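Local coordinates for protein aminotransferase (Paracoccus denitrificans, PDB 4GRX) that probably transfers amino groups between omega-amine or amino-acid donors and keto acceptors through pyridoxal phosphate, as a class III omega-aminotransferase, at residues L364-E369 with G388-A392; N70-G74 with P437-L441. One frame throughout, in Å; residues are numbered along the deposited sequence.

Interaction 1 of 2, residues L364-E369 with G388-A392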
# COMPACT_ATOMS: atom_id res chain seq x y z
N LEU A 364 5.70 -23.47 -23.76
CA LEU A 364 5.09 -24.57 -23.02
C LEU A 364 3.58 -24.46 -22.91
O LEU A 364 2.93 -25.39 -22.42
CB LEU A 364 5.75 -24.74 -21.65
CG LEU A 364 7.22 -25.17 -21.71
CD1 LEU A 364 7.91 -25.04 -20.36
CD2 LEU A 364 7.39 -26.59 -22.26
N ALA A 365 3.03 -23.34 -23.40
CA ALA A 365 1.58 -23.11 -23.40
C ALA A 365 0.79 -24.19 -24.13
O ALA A 365 -0.27 -24.60 -23.64
CB ALA A 365 1.24 -21.72 -23.95
N PRO A 366 1.28 -24.66 -25.30
CA PRO A 366 0.58 -25.75 -25.98
C PRO A 366 0.43 -27.00 -25.12
O PRO A 366 -0.68 -27.52 -25.00
CB PRO A 366 1.48 -26.04 -27.18
CG PRO A 366 2.09 -24.72 -27.48
CD PRO A 366 2.37 -24.12 -26.14
N ARG A 367 1.53 -27.46 -24.52
CA ARG A 367 1.53 -28.62 -23.64
C ARG A 367 0.63 -28.46 -22.40
O ARG A 367 -0.07 -29.40 -22.00
CB ARG A 367 2.94 -28.94 -23.21
CG ARG A 367 3.03 -30.14 -22.30
CD ARG A 367 4.42 -30.24 -21.68
NE ARG A 367 4.61 -31.51 -20.99
CZ ARG A 367 5.09 -32.60 -21.57
NH1 ARG A 367 5.43 -32.56 -22.85
NH2 ARG A 367 5.24 -33.72 -20.88
N PHE A 368 0.68 -27.26 -21.80
CA PHE A 368 -0.13 -26.88 -20.64
C PHE A 368 -1.60 -27.00 -21.01
O PHE A 368 -2.39 -27.58 -20.26
CB PHE A 368 0.17 -25.43 -20.26
CG PHE A 368 -0.12 -25.07 -18.82
CD1 PHE A 368 -1.20 -25.62 -18.13
CD2 PHE A 368 0.68 -24.13 -18.17
CE1 PHE A 368 -1.45 -25.27 -16.82
CE2 PHE A 368 0.43 -23.76 -16.86
CZ PHE A 368 -0.64 -24.33 -16.18
N GLU A 369 -1.96 -26.45 -22.16
CA GLU A 369 -3.32 -26.54 -22.69
C GLU A 369 -3.77 -27.97 -23.00
O GLU A 369 -4.95 -28.31 -22.83
CB GLU A 369 -3.45 -25.69 -23.95
CG GLU A 369 -4.88 -25.55 -24.43
CD GLU A 369 -5.04 -24.55 -25.55
OE1 GLU A 369 -4.09 -23.79 -25.82
OE2 GLU A 369 -6.12 -24.55 -26.17
N GLY A 388 -1.41 -18.90 -22.16
CA GLY A 388 -0.03 -18.85 -21.69
C GLY A 388 0.16 -19.69 -20.45
O GLY A 388 -0.11 -20.89 -20.46
N PHE A 389 0.62 -19.07 -19.37
CA PHE A 389 0.78 -19.78 -18.09
C PHE A 389 -0.24 -19.34 -17.05
O PHE A 389 0.10 -19.16 -15.87
CB PHE A 389 2.19 -19.58 -17.55
CG PHE A 389 3.16 -20.67 -17.93
CD1 PHE A 389 3.04 -21.34 -19.15
CD2 PHE A 389 4.21 -21.00 -17.08
CE1 PHE A 389 3.94 -22.33 -19.50
CE2 PHE A 389 5.12 -21.98 -17.43
CZ PHE A 389 4.99 -22.65 -18.64
N MET A 390 -1.49 -19.16 -17.47
CA MET A 390 -2.58 -18.91 -16.53
C MET A 390 -3.84 -19.65 -16.98
O MET A 390 -4.31 -19.48 -18.11
CB MET A 390 -2.81 -17.41 -16.32
CG MET A 390 -3.30 -16.63 -17.52
SD MET A 390 -3.36 -14.86 -17.21
CE MET A 390 -4.54 -14.70 -15.87
N TRP A 391 -4.34 -20.51 -16.10
CA TRP A 391 -5.37 -21.49 -16.48
C TRP A 391 -6.29 -21.83 -15.35
O TRP A 391 -5.92 -21.69 -14.16
CB TRP A 391 -4.70 -22.77 -16.98
CG TRP A 391 -3.88 -22.57 -18.23
CD1 TRP A 391 -2.53 -22.29 -18.32
CD2 TRP A 391 -4.36 -22.60 -19.63
NE1 TRP A 391 -2.14 -22.15 -19.62
CE2 TRP A 391 -3.19 -22.33 -20.46
CE3 TRP A 391 -5.59 -22.82 -20.24
CZ2 TRP A 391 -3.27 -22.28 -21.85
CZ3 TRP A 391 -5.66 -22.77 -21.64
CH2 TRP A 391 -4.53 -22.50 -22.42
N ALA A 392 -7.49 -22.27 -15.71
CA ALA A 392 -8.46 -22.75 -14.72
C ALA A 392 -9.38 -23.86 -15.22
O ALA A 392 -9.77 -23.90 -16.40
CB ALA A 392 -9.27 -21.60 -14.14
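An aromatic cluster of F368, F389 and W391 fastens helix 357-375 to the start of strand 390-395. W391 lies over one face of the F368 ring, with W391 CD1 3.5 Å from F368 CE1; the five-membered ring of W391 and the F368 ring are tilted by 34°, so the overlap is oblique. F368 holds this place because its CG stands anti to the backbone N (chi1 -156°), and the same ring turns its edge to the face of F389 in a T-shaped pair with centroids 5.5 Å apart. L364 CB then meets the edge of F389, 3.7 Å from F389 CE1.

This is the small C-terminal domain of the fold-type I aminotransferase architecture, where helix 357-375 packs on an antiparallel sheet of strands 381-387, 390-395 and 432-435. Helix 364-369 and strand 390-392 run nearly parallel, at 7°, with axes 10.2 Å apart.

Toward the C-terminal side of the helix segment, the extended E369 chain passes obliquely by the outer corner of the six-membered ring of W391: E369 CB and E369 CG both lie 3.7 Å from W391 CH2. At the other end, A365 CB sits 3.8 Å from G388 O. That carbonyl also accepts a hydrogen bond from W391 NE1, with the nitrogen lying above the carbonyl plane, which links the indole to the turn before its strand. M446 of helix 443-463 touches both L364 and F368.

Interaction 2 of 2, residues N70-G74 with P437-L441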
# COMPACT_ATOMS: atom_id res chain seq x y z
N ASN A 70 3.01 -13.94 -8.47
CA ASN A 70 4.15 -13.03 -8.62
C ASN A 70 5.56 -13.65 -8.63
O ASN A 70 6.50 -13.04 -9.14
CB ASN A 70 4.07 -11.94 -7.54
CG ASN A 70 4.09 -12.51 -6.12
OD1 ASN A 70 3.80 -13.68 -5.90
ND2 ASN A 70 4.41 -11.66 -5.16
N MET A 71 5.72 -14.85 -8.06
CA MET A 71 7.08 -15.44 -8.00
C MET A 71 7.48 -16.17 -9.30
O MET A 71 7.93 -17.32 -9.28
CB MET A 71 7.22 -16.39 -6.80
CG MET A 71 6.67 -15.84 -5.51
SD MET A 71 7.94 -15.00 -4.57
CE MET A 71 6.83 -13.87 -3.71
N VAL A 72 7.34 -15.48 -10.42
CA VAL A 72 7.56 -16.08 -11.74
C VAL A 72 8.97 -16.64 -11.94
O VAL A 72 9.18 -17.51 -12.78
CB VAL A 72 7.22 -15.08 -12.86
CG1 VAL A 72 5.78 -14.60 -12.69
CG2 VAL A 72 8.19 -13.91 -12.83
N ALA A 73 9.93 -16.13 -11.18
CA ALA A 73 11.30 -16.62 -11.28
C ALA A 73 11.64 -17.64 -10.18
O ALA A 73 12.80 -17.91 -9.90
CB ALA A 73 12.27 -15.46 -11.26
N GLY A 74 10.60 -18.21 -9.57
CA GLY A 74 10.80 -19.16 -8.49
C GLY A 74 11.18 -18.54 -7.16
O GLY A 74 11.10 -17.33 -6.97
N PRO A 437 1.70 -21.33 -12.42
CA PRO A 437 3.04 -21.68 -11.92
C PRO A 437 4.11 -20.65 -12.33
O PRO A 437 3.88 -19.86 -13.24
CB PRO A 437 3.33 -23.03 -12.59
CG PRO A 437 2.25 -23.26 -13.60
CD PRO A 437 1.36 -22.07 -13.65
N PRO A 438 5.28 -20.66 -11.66
CA PRO A 438 6.34 -19.76 -12.15
C PRO A 438 6.72 -20.04 -13.61
O PRO A 438 6.52 -21.14 -14.14
CB PRO A 438 7.53 -20.09 -11.24
CG PRO A 438 6.95 -20.77 -10.05
CD PRO A 438 5.75 -21.50 -10.55
N PHE A 439 7.27 -19.02 -14.26
CA PHE A 439 7.75 -19.14 -15.63
C PHE A 439 8.93 -20.12 -15.75
O PHE A 439 9.08 -20.77 -16.78
CB PHE A 439 8.13 -17.77 -16.19
CG PHE A 439 6.98 -16.76 -16.21
CD1 PHE A 439 7.25 -15.41 -16.44
CD2 PHE A 439 5.65 -17.15 -16.00
CE1 PHE A 439 6.22 -14.48 -16.47
CE2 PHE A 439 4.62 -16.22 -16.03
CZ PHE A 439 4.90 -14.88 -16.27
N ILE A 440 9.75 -20.25 -14.71
CA ILE A 440 10.91 -21.17 -14.72
C ILE A 440 10.56 -22.67 -14.74
O ILE A 440 11.44 -23.53 -14.59
CB ILE A 440 11.86 -20.89 -13.53
CG1 ILE A 440 11.15 -21.15 -12.19
CG2 ILE A 440 12.39 -19.47 -13.58
CD1 ILE A 440 12.08 -21.62 -11.10
N LEU A 441 9.28 -22.97 -14.95
CA LEU A 441 8.75 -24.32 -14.86
C LEU A 441 9.18 -25.22 -16.02
O LEU A 441 8.99 -24.86 -17.19
CB LEU A 441 7.22 -24.29 -14.79
CG LEU A 441 6.56 -25.60 -14.36
CD1 LEU A 441 6.52 -25.70 -12.84
CD2 LEU A 441 5.16 -25.71 -14.95
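V72 sets its CB over the face of the F439 ring, a CH-pi contact 3.7 Å from V72 CB to the ring centroid and 15° off the normal. From there the two methyls diverge: CG1, beside the backbone N (chi1 -56°), continues across the ring to lie 3.7 Å from F439 CZ, while CG2 remains near the rim, 4.0 Å from F439 CD1. The two side chains lie alongside each other and point the same way.

Behind them, two type I beta turns meet, M71 to G74 and P438 to L441. V72 O reaches into the second turn and takes two weak hydrogen bonds, from F439 N (2.8 Å, but bent to 122°) and from I440 N, which is straighter though longer. P438 CB packs against the carbonyls of the first turn, 3.4 Å from M71 O. I440, in the P438 to L441 turn, leans in with CG2 3.8 Å from A73 CA and CD1 3.8 Å from G74 CA, where the glycine has no side chain.

V72 also touches N298, the neighbour of K297, which carries the pyridoxal phosphate. M71 packs on G93 of the second subunit, and its side chain is about 12 Å from the bound delta-amino valeric acid.

Going from the N terminus, the chain lays down loop 70-74 after strand 60-63 and closes on it only some 360 residues later, at 437-441, making interaction 2 the long closure. Interaction 1 falls wholly within that span: helix 357-375 is followed by strand 381-387, and the return into strand 390-395 brings 388-392 back against 364-369, a short local closure. The chain then passes strand 432-435 to reach loop 437-441. The two contacts also touch directly, F368 CE2 lying 3.7 Å from P437 CD and L364 packing on L441. Helix 357-375 and its sheet are thereby joined to loop 70-74 near the subunit interface.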